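Local coordinates for protein oxidoreductase, FMN-binding (Shewanella oneidensis, PDB 2GQ8) that binds FMN and probably catalyses the NADH- or NADPH-linked reduction of carbon-carbon double bonds, at residues A[181-186]-A[233-238]; A[239-244]-A[271-276]. All coordinates share one frame; numbering follows the deposited sequence.

Overall arrangement
An FMN-binding TIM barrel of eight parallel strands shows how successive loops at the C-terminal ends of its strands build one active site. Following the chain from the N terminus, segment 181-186 leaves strand 177-181; contact 1 then closes a loop of 46 residues, about half of it helical, by bringing it against 233-238 at the end of strand 230-234. The chain runs straight on into 239-244, and contact 2 closes a second loop of 26 residues against 271-276, after strand 266-270. The two loops follow in series, neither nesting nor crossing. Their centres lie about 8 Å apart, N184 O meets N241 ND2, and both contacts touch FMN and p-hydroxyacetophenone.

Contact 1 of 2, residues A[181-186]-A[233-238]; sequences HAANGY and RLAPLT. With FMN (flavin mononucleotide), chain E; AC6 (p-hydroxyacetophenone), chain D.
The backbone N of A182 donates to O of R233 at 3.0 Å, joining the ends of two neighbouring parallel barrel strands where H181 and R233 pair with their side chains on the same face of the sheet. Small side chains make the tight part just beyond. A183 points its CB toward the other segment; that methyl lies 3.4 Å from C of L234 and 3.7 Å from CB of A235, while CB of A182 touches CD2 of L234.

The ligand-binding side chains project from this packed backbone. The N of A183, badly angled for O of R233, donates instead to ND1 of H181 at 3.1 Å, which fixes the turn of the imidazole. With CG anti to the backbone N (chi1 -163°), the ring reaches inward and NE2 lies 2.7 Å from O1 of p-hydroxyacetophenone in a hydrogen bond. ND2 of N184 grips the same O1 at 2.6 Å along a nearly straight bond (172°). This histidine-asparagine pair holding a phenolic oxygen is the hallmark of the old yellow enzyme pocket. FMN O2 sits over one face of the H181 ring and accepts a bond from NH1 of R233 at 2.8 Å; that guanidinium also reaches the ribityl hydroxyls O2' and O3'.

On the side turned from the ligand oxygen, waters bridge groups that do not meet directly. One links O of A182 to N of A235; another holds the other end of the N184 amide, spanning OD1 and OG1 of T238, which stand 4.1 Å apart.

Strand 96-102 flanks 177-181, with W102 stacked on the H181 ring, and strand 266-270 flanks 230-234. On the outside of the barrel, L234 packs against Y252 and L259 of helix 248-262.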
loop_
_atom_site.group_PDB
_atom_site.type_symbol
_atom_site.label_atom_id
_atom_site.label_comp_id
_atom_site.label_asym_id
_atom_site.label_seq_id
_atom_site.Cartn_x
_atom_site.Cartn_y
_atom_site.Cartn_z
ATOM N N HIS A 181 -3.928 3.652 -0.330
ATOM C CA HIS A 181 -3.112 3.291 -1.482
ATOM C C HIS A 181 -3.452 4.262 -2.612
ATOM O O HIS A 181 -4.495 4.132 -3.257
ATOM C CB HIS A 181 -3.412 1.866 -1.950
ATOM C CG HIS A 181 -2.359 1.297 -2.848
ATOM N ND1 HIS A 181 -1.424 2.082 -3.486
ATOM C CD2 HIS A 181 -2.075 0.018 -3.190
ATOM C CE1 HIS A 181 -0.606 1.310 -4.182
ATOM N NE2 HIS A 181 -0.980 0.054 -4.020
ATOM N N ALA A 182 -2.587 5.249 -2.826
ATOM C CA ALA A 182 -2.785 6.227 -3.892
ATOM C C ALA A 182 -1.600 6.085 -4.830
ATOM O O ALA A 182 -1.241 7.009 -5.564
ATOM C CB ALA A 182 -2.833 7.639 -3.309
ATOM N N ALA A 183 -1.001 4.901 -4.812
ATOM C CA ALA A 183 0.178 4.651 -5.623
ATOM C C ALA A 183 0.006 3.517 -6.623
ATOM O O ALA A 183 -1.104 3.050 -6.900
ATOM C CB ALA A 183 1.377 4.346 -4.694
ATOM N N ASN A 184 1.146 3.116 -7.168
ATOM C CA ASN A 184 1.295 2.028 -8.119
ATOM C C ASN A 184 0.241 1.831 -9.190
ATOM O O ASN A 184 -0.125 0.705 -9.522
ATOM C CB ASN A 184 1.538 0.736 -7.347
ATOM C CG ASN A 184 2.744 0.850 -6.435
ATOM O OD1 ASN A 184 3.612 1.695 -6.656
ATOM N ND2 ASN A 184 2.818 -0.001 -5.423
ATOM N N GLY A 185 -0.217 2.951 -9.734
ATOM C CA GLY A 185 -1.174 2.936 -10.824
ATOM C C GLY A 185 -2.599 2.563 -10.507
ATOM O O GLY A 185 -3.375 2.295 -11.423
ATOM N N TYR A 186 -2.969 2.541 -9.233
ATOM C CA TYR A 186 -4.335 2.183 -8.912
ATOM C C TYR A 186 -5.314 3.353 -9.014
ATOM O O TYR A 186 -4.954 4.394 -9.562
ATOM C CB TYR A 186 -4.364 1.439 -7.578
ATOM C CG TYR A 186 -3.623 0.125 -7.731
ATOM C CD1 TYR A 186 -2.405 -0.095 -7.088
ATOM C CD2 TYR A 186 -4.095 -0.866 -8.596
ATOM C CE1 TYR A 186 -1.675 -1.257 -7.309
ATOM C CE2 TYR A 186 -3.371 -2.038 -8.822
ATOM C CZ TYR A 186 -2.155 -2.227 -8.174
ATOM O OH TYR A 186 -1.412 -3.367 -8.420
ATOM N N ARG A 233 0.066 6.449 0.598
ATOM C CA ARG A 233 1.175 5.968 -0.230
ATOM C C ARG A 233 1.093 6.552 -1.637
ATOM O O ARG A 233 0.025 6.551 -2.249
ATOM C CB ARG A 233 1.181 4.436 -0.323
ATOM C CG ARG A 233 2.513 3.902 -0.851
ATOM C CD ARG A 233 2.645 2.384 -0.775
ATOM N NE ARG A 233 4.036 2.004 -0.510
ATOM C CZ ARG A 233 4.618 0.870 -0.896
ATOM N NH1 ARG A 233 3.954 -0.041 -1.592
ATOM N NH2 ARG A 233 5.883 0.640 -0.557
ATOM N N LEU A 234 2.223 7.062 -2.131
ATOM C CA LEU A 234 2.311 7.645 -3.472
ATOM C C LEU A 234 3.466 7.019 -4.246
ATOM O O LEU A 234 4.405 6.505 -3.648
ATOM C CB LEU A 234 2.554 9.154 -3.396
ATOM C CG LEU A 234 1.479 10.014 -2.739
ATOM C CD1 LEU A 234 1.958 11.467 -2.674
ATOM C CD2 LEU A 234 0.177 9.903 -3.528
ATOM N N ALA A 235 3.394 7.080 -5.576
ATOM C CA ALA A 235 4.447 6.542 -6.450
ATOM C C ALA A 235 4.714 7.623 -7.489
ATOM O O ALA A 235 4.205 7.568 -8.606
ATOM C CB ALA A 235 3.968 5.268 -7.125
ATOM N N PRO A 236 5.544 8.613 -7.141
ATOM C CA PRO A 236 5.836 9.704 -8.073
ATOM C C PRO A 236 6.443 9.368 -9.424
ATOM O O PRO A 236 6.040 9.944 -10.433
ATOM C CB PRO A 236 6.770 10.611 -7.267
ATOM C CG PRO A 236 6.404 10.321 -5.840
ATOM C CD PRO A 236 6.241 8.825 -5.860
ATOM N N LEU A 237 7.392 8.434 -9.443
ATOM C CA LEU A 237 8.118 8.111 -10.673
ATOM C C LEU A 237 7.951 6.743 -11.327
ATOM O O LEU A 237 8.266 6.589 -12.512
ATOM C CB LEU A 237 9.607 8.380 -10.438
ATOM C CG LEU A 237 9.892 9.782 -9.894
ATOM C CD1 LEU A 237 11.369 9.914 -9.522
ATOM C CD2 LEU A 237 9.497 10.817 -10.932
ATOM N N THR A 238 7.479 5.741 -10.596
ATOM C CA THR A 238 7.293 4.439 -11.231
ATOM C C THR A 238 6.087 4.530 -12.161
ATOM O O THR A 238 5.197 5.354 -11.955
ATOM C CB THR A 238 7.073 3.334 -10.195
ATOM O OG1 THR A 238 6.009 3.707 -9.310
ATOM C CG2 THR A 238 8.357 3.108 -9.401
HETATM N N1 FMN E . 2.586 -2.259 -2.693
HETATM C C2 FMN E . 1.390 -1.702 -2.181
HETATM O O2 FMN E . 1.259 -0.536 -1.994
HETATM N N3 FMN E . 0.300 -2.596 -1.978
HETATM C C4 FMN E . 0.419 -3.937 -1.901
HETATM O O4 FMN E . -0.681 -4.788 -1.890
HETATM C C4A FMN E . 1.613 -4.582 -2.613
HETATM N N5 FMN E . 1.674 -5.887 -3.003
HETATM C C5A FMN E . 2.916 -6.387 -3.276
HETATM C C6 FMN E . 2.955 -7.899 -3.483
HETATM C C7 FMN E . 4.264 -8.474 -3.696
HETATM C C7M FMN E . 4.375 -9.984 -3.577
HETATM C C8 FMN E . 5.490 -7.735 -3.601
HETATM C C8M FMN E . 6.981 -8.119 -3.796
HETATM C C9 FMN E . 5.437 -6.307 -3.570
HETATM C C9A FMN E . 4.116 -5.549 -3.432
HETATM N N10 FMN E . 3.919 -4.143 -3.174
HETATM C C10 FMN E . 2.722 -3.576 -2.786
HETATM C "C1'" FMN E . 5.064 -3.221 -3.302
HETATM C "C2'" FMN E . 5.853 -3.255 -1.992
HETATM O "O2'" FMN E . 5.138 -2.671 -0.908
HETATM C "C3'" FMN E . 7.206 -2.539 -2.149
HETATM O "O3'" FMN E . 6.993 -1.123 -2.382
HETATM C "C4'" FMN E . 8.124 -3.094 -3.216
HETATM O "O4'" FMN E . 8.208 -4.539 -3.116
HETATM C "C5'" FMN E . 9.507 -2.487 -3.281
HETATM O "O5'" FMN E . 10.258 -2.792 -2.093
HETATM P P FMN E . 11.335 -3.977 -2.065
HETATM O O1P FMN E . 10.607 -5.274 -2.190
HETATM O O2P FMN E . 12.331 -3.732 -3.160
HETATM O O3P FMN E . 12.000 -3.795 -0.666
HETATM C C1 AC6 D . 0.629 -2.919 -5.524
HETATM C C2 AC6 D . 1.966 -3.403 -6.152
HETATM C C3 AC6 D . 1.931 -4.769 -6.452
HETATM C C4 AC6 D . 0.819 -5.627 -6.317
HETATM C C5 AC6 D . -0.328 -5.094 -5.699
HETATM C C6 AC6 D . -0.461 -3.765 -5.276
HETATM O O1 AC6 D . 0.764 -1.636 -5.150
HETATM O O2 AC6 D . 1.834 -7.432 -7.390
HETATM C C7 AC6 D . 0.645 -6.972 -6.777
HETATM C C8 AC6 D . -0.451 -8.036 -6.841
HETATM O O HOH W 1 1.076 8.001 -6.783
HETATM O O HOH W 2 6.140 2.332 -7.075
#

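Contact 2 of 2, residues A[239-244]-A[271-276]; sequences TLNGTV and EVDWDD. With FMN (flavin mononucleotide), chain E; AC6 (p-hydroxyacetophenone), chain D.
OD2 of D276 receives the backbone N of T239 at 2.7 Å in a fairly straight bond (164°) that uses its syn lone pair, and a second, weak bond comes from N of L240 at 2.9 Å. One carboxylate oxygen thus holds two successive amides at the start of the type I turn T239-G242. The reach comes from D276 extending its CG anti to its own N (chi1 -176°), while its other oxygen, OD1, is bridged by a water to OG1 of T239.

Beside this polar grip is an apolar one. CD2 of L240 lies at the edge of the W274 indole, 3.4 Å from CD1; O of D273 is a plain van der Waals neighbour of the same methyl, at 3.5 Å. Elsewhere along the indole edge CZ2 is 3.3 Å from O2 of p-hydroxyacetophenone, and CH2 approaches the flavin methyl C8M to 3.8 Å. With the indole replaced by the methyl of an alanine, CD2 of L240 would probably lose its closest packing and a gap would be likely to open beside the acetyl oxygen O2 and C8M.

Both segments belong to the loops that follow adjacent strands of the TIM barrel, 230-234 and 266-270, at the end where such folds carry their active sites. D273 to D276 form a type II' turn, closed by backbone bonds in both directions between its first and last residues, which sets W274 and D276 pointing toward the other loop.

Farther out, water ties the loops together. OD1 of D273 accepts from two molecules, one of them bonded to N of N241 and the other weakly to its ND2. ND2 of N241 has its stronger partner in O of N184, and O of W274 is held by R323, an FMN-binding residue.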
loop_
_atom_site.group_PDB
_atom_site.type_symbol
_atom_site.label_atom_id
_atom_site.label_comp_id
_atom_site.label_asym_id
_atom_site.label_seq_id
_atom_site.Cartn_x
_atom_site.Cartn_y
_atom_site.Cartn_z
ATOM N N THR A 239 6.059 3.684 -13.186
ATOM C CA THR A 239 4.975 3.714 -14.164
ATOM C C THR A 239 4.554 2.319 -14.614
ATOM O O THR A 239 3.819 2.173 -15.593
ATOM C CB THR A 239 5.412 4.474 -15.422
ATOM O OG1 THR A 239 6.579 3.839 -15.963
ATOM C CG2 THR A 239 5.734 5.922 -15.095
ATOM N N LEU A 240 5.027 1.306 -13.902
ATOM C CA LEU A 240 4.746 -0.086 -14.234
ATOM C C LEU A 240 3.298 -0.449 -14.560
ATOM O O LEU A 240 3.050 -1.175 -15.533
ATOM C CB LEU A 240 5.255 -0.991 -13.112
ATOM C CG LEU A 240 5.246 -2.494 -13.407
ATOM C CD1 LEU A 240 6.069 -2.790 -14.651
ATOM C CD2 LEU A 240 5.814 -3.237 -12.213
ATOM N N ASN A 241 2.344 0.030 -13.759
ATOM C CA ASN A 241 0.941 -0.286 -14.007
ATOM C C ASN A 241 0.213 0.650 -14.970
ATOM O O ASN A 241 -1.017 0.670 -15.022
ATOM C CB ASN A 241 0.162 -0.398 -12.692
ATOM C CG ASN A 241 0.308 -1.770 -12.054
ATOM O OD1 ASN A 241 0.375 -2.781 -12.756
ATOM N ND2 ASN A 241 0.345 -1.816 -10.726
ATOM N N GLY A 242 0.974 1.432 -15.726
ATOM C CA GLY A 242 0.362 2.289 -16.725
ATOM C C GLY A 242 0.045 3.737 -16.431
ATOM O O GLY A 242 -0.560 4.402 -17.272
ATOM N N THR A 243 0.420 4.238 -15.260
ATOM C CA THR A 243 0.152 5.636 -14.952
ATOM C C THR A 243 1.435 6.440 -15.040
ATOM O O THR A 243 2.421 6.152 -14.358
ATOM C CB THR A 243 -0.463 5.824 -13.550
ATOM O OG1 THR A 243 0.383 5.222 -12.567
ATOM C CG2 THR A 243 -1.859 5.198 -13.492
ATOM N N VAL A 244 1.408 7.460 -15.889
ATOM C CA VAL A 244 2.558 8.324 -16.087
ATOM C C VAL A 244 2.095 9.767 -15.955
ATOM O O VAL A 244 1.028 10.125 -16.457
ATOM C CB VAL A 244 3.151 8.134 -17.503
ATOM C CG1 VAL A 244 4.386 9.012 -17.675
ATOM C CG2 VAL A 244 3.506 6.671 -17.732
ATOM N N GLU A 271 9.157 3.766 -4.063
ATOM C CA GLU A 271 10.271 4.152 -4.924
ATOM C C GLU A 271 10.605 3.186 -6.052
ATOM O O GLU A 271 11.185 3.568 -7.071
ATOM C CB GLU A 271 11.488 4.355 -4.031
ATOM C CG GLU A 271 12.573 5.209 -4.610
ATOM C CD GLU A 271 13.670 5.479 -3.603
ATOM O OE1 GLU A 271 13.403 5.367 -2.381
ATOM O OE2 GLU A 271 14.795 5.810 -4.037
ATOM N N VAL A 272 10.254 1.932 -5.840
ATOM C CA VAL A 272 10.489 0.882 -6.814
ATOM C C VAL A 272 9.248 0.005 -6.819
ATOM O O VAL A 272 8.617 -0.190 -5.782
ATOM C CB VAL A 272 11.706 0.004 -6.402
ATOM C CG1 VAL A 272 11.853 -1.190 -7.353
ATOM C CG2 VAL A 272 12.980 0.843 -6.399
ATOM N N ASP A 273 8.873 -0.485 -7.994
ATOM C CA ASP A 273 7.755 -1.406 -8.089
ATOM C C ASP A 273 8.319 -2.543 -8.931
ATOM O O ASP A 273 8.542 -2.375 -10.129
ATOM C CB ASP A 273 6.553 -0.769 -8.782
ATOM C CG ASP A 273 5.258 -1.493 -8.460
ATOM O OD1 ASP A 273 4.320 -1.422 -9.279
ATOM O OD2 ASP A 273 5.176 -2.123 -7.374
ATOM N N TRP A 274 8.570 -3.683 -8.290
ATOM C CA TRP A 274 9.155 -4.849 -8.952
ATOM C C TRP A 274 10.518 -4.473 -9.526
ATOM O O TRP A 274 11.457 -4.252 -8.766
ATOM C CB TRP A 274 8.214 -5.380 -10.040
ATOM C CG TRP A 274 6.948 -5.929 -9.455
ATOM C CD1 TRP A 274 5.709 -5.361 -9.500
ATOM C CD2 TRP A 274 6.808 -7.140 -8.699
ATOM N NE1 TRP A 274 4.803 -6.142 -8.817
ATOM C CE2 TRP A 274 5.452 -7.239 -8.317
ATOM C CE3 TRP A 274 7.699 -8.150 -8.308
ATOM C CZ2 TRP A 274 4.963 -8.314 -7.562
ATOM C CZ3 TRP A 274 7.212 -9.215 -7.558
ATOM C CH2 TRP A 274 5.855 -9.287 -7.194
ATOM N N ASP A 275 10.644 -4.401 -10.851
ATOM C CA ASP A 275 11.920 -4.021 -11.449
ATOM C C ASP A 275 11.912 -2.598 -12.004
ATOM O O ASP A 275 12.884 -2.159 -12.619
ATOM C CB ASP A 275 12.320 -5.000 -12.557
ATOM C CG ASP A 275 12.701 -6.365 -12.017
ATOM O OD1 ASP A 275 13.447 -6.425 -11.012
ATOM O OD2 ASP A 275 12.265 -7.376 -12.604
ATOM N N ASP A 276 10.810 -1.886 -11.793
ATOM C CA ASP A 276 10.686 -0.503 -12.246
ATOM C C ASP A 276 11.330 0.333 -11.145
ATOM O O ASP A 276 10.690 0.646 -10.141
ATOM C CB ASP A 276 9.206 -0.132 -12.403
ATOM C CG ASP A 276 8.997 1.276 -12.958
ATOM O OD1 ASP A 276 9.989 1.979 -13.250
ATOM O OD2 ASP A 276 7.824 1.676 -13.102
HETATM N N1 FMN E . 2.586 -2.259 -2.693
HETATM C C2 FMN E . 1.390 -1.702 -2.181
HETATM O O2 FMN E . 1.259 -0.536 -1.994
HETATM N N3 FMN E . 0.300 -2.596 -1.978
HETATM C C4 FMN E . 0.419 -3.937 -1.901
HETATM O O4 FMN E . -0.681 -4.788 -1.890
HETATM C C4A FMN E . 1.613 -4.582 -2.613
HETATM N N5 FMN E . 1.674 -5.887 -3.003
HETATM C C5A FMN E . 2.916 -6.387 -3.276
HETATM C C6 FMN E . 2.955 -7.899 -3.483
HETATM C C7 FMN E . 4.264 -8.474 -3.696
HETATM C C7M FMN E . 4.375 -9.984 -3.577
HETATM C C8 FMN E . 5.490 -7.735 -3.601
HETATM C C8M FMN E . 6.981 -8.119 -3.796
HETATM C C9 FMN E . 5.437 -6.307 -3.570
HETATM C C9A FMN E . 4.116 -5.549 -3.432
HETATM N N10 FMN E . 3.919 -4.143 -3.174
HETATM C C10 FMN E . 2.722 -3.576 -2.786
HETATM C "C1'" FMN E . 5.064 -3.221 -3.302
HETATM C "C2'" FMN E . 5.853 -3.255 -1.992
HETATM O "O2'" FMN E . 5.138 -2.671 -0.908
HETATM C "C3'" FMN E . 7.206 -2.539 -2.149
HETATM O "O3'" FMN E . 6.993 -1.123 -2.382
HETATM C "C4'" FMN E . 8.124 -3.094 -3.216
HETATM O "O4'" FMN E . 8.208 -4.539 -3.116
HETATM C "C5'" FMN E . 9.507 -2.487 -3.281
HETATM O "O5'" FMN E . 10.258 -2.792 -2.093
HETATM P P FMN E . 11.335 -3.977 -2.065
HETATM O O1P FMN E . 10.607 -5.274 -2.190
HETATM O O2P FMN E . 12.331 -3.732 -3.160
HETATM O O3P FMN E . 12.000 -3.795 -0.666
HETATM C C1 AC6 D . 0.629 -2.919 -5.524
HETATM C C2 AC6 D . 1.966 -3.403 -6.152
HETATM C C3 AC6 D . 1.931 -4.769 -6.452
HETATM C C4 AC6 D . 0.819 -5.627 -6.317
HETATM C C5 AC6 D . -0.328 -5.094 -5.699
HETATM C C6 AC6 D . -0.461 -3.765 -5.276
HETATM O O1 AC6 D . 0.764 -1.636 -5.150
HETATM O O2 AC6 D . 1.834 -7.432 -7.390
HETATM C C7 AC6 D . 0.645 -6.972 -6.777
HETATM C C8 AC6 D . -0.451 -8.036 -6.841
HETATM O O HOH W 3 9.139 4.290 -14.441
HETATM O O HOH W 4 2.417 -3.485 -9.302
HETATM O O HOH W 5 3.184 0.320 -10.814
#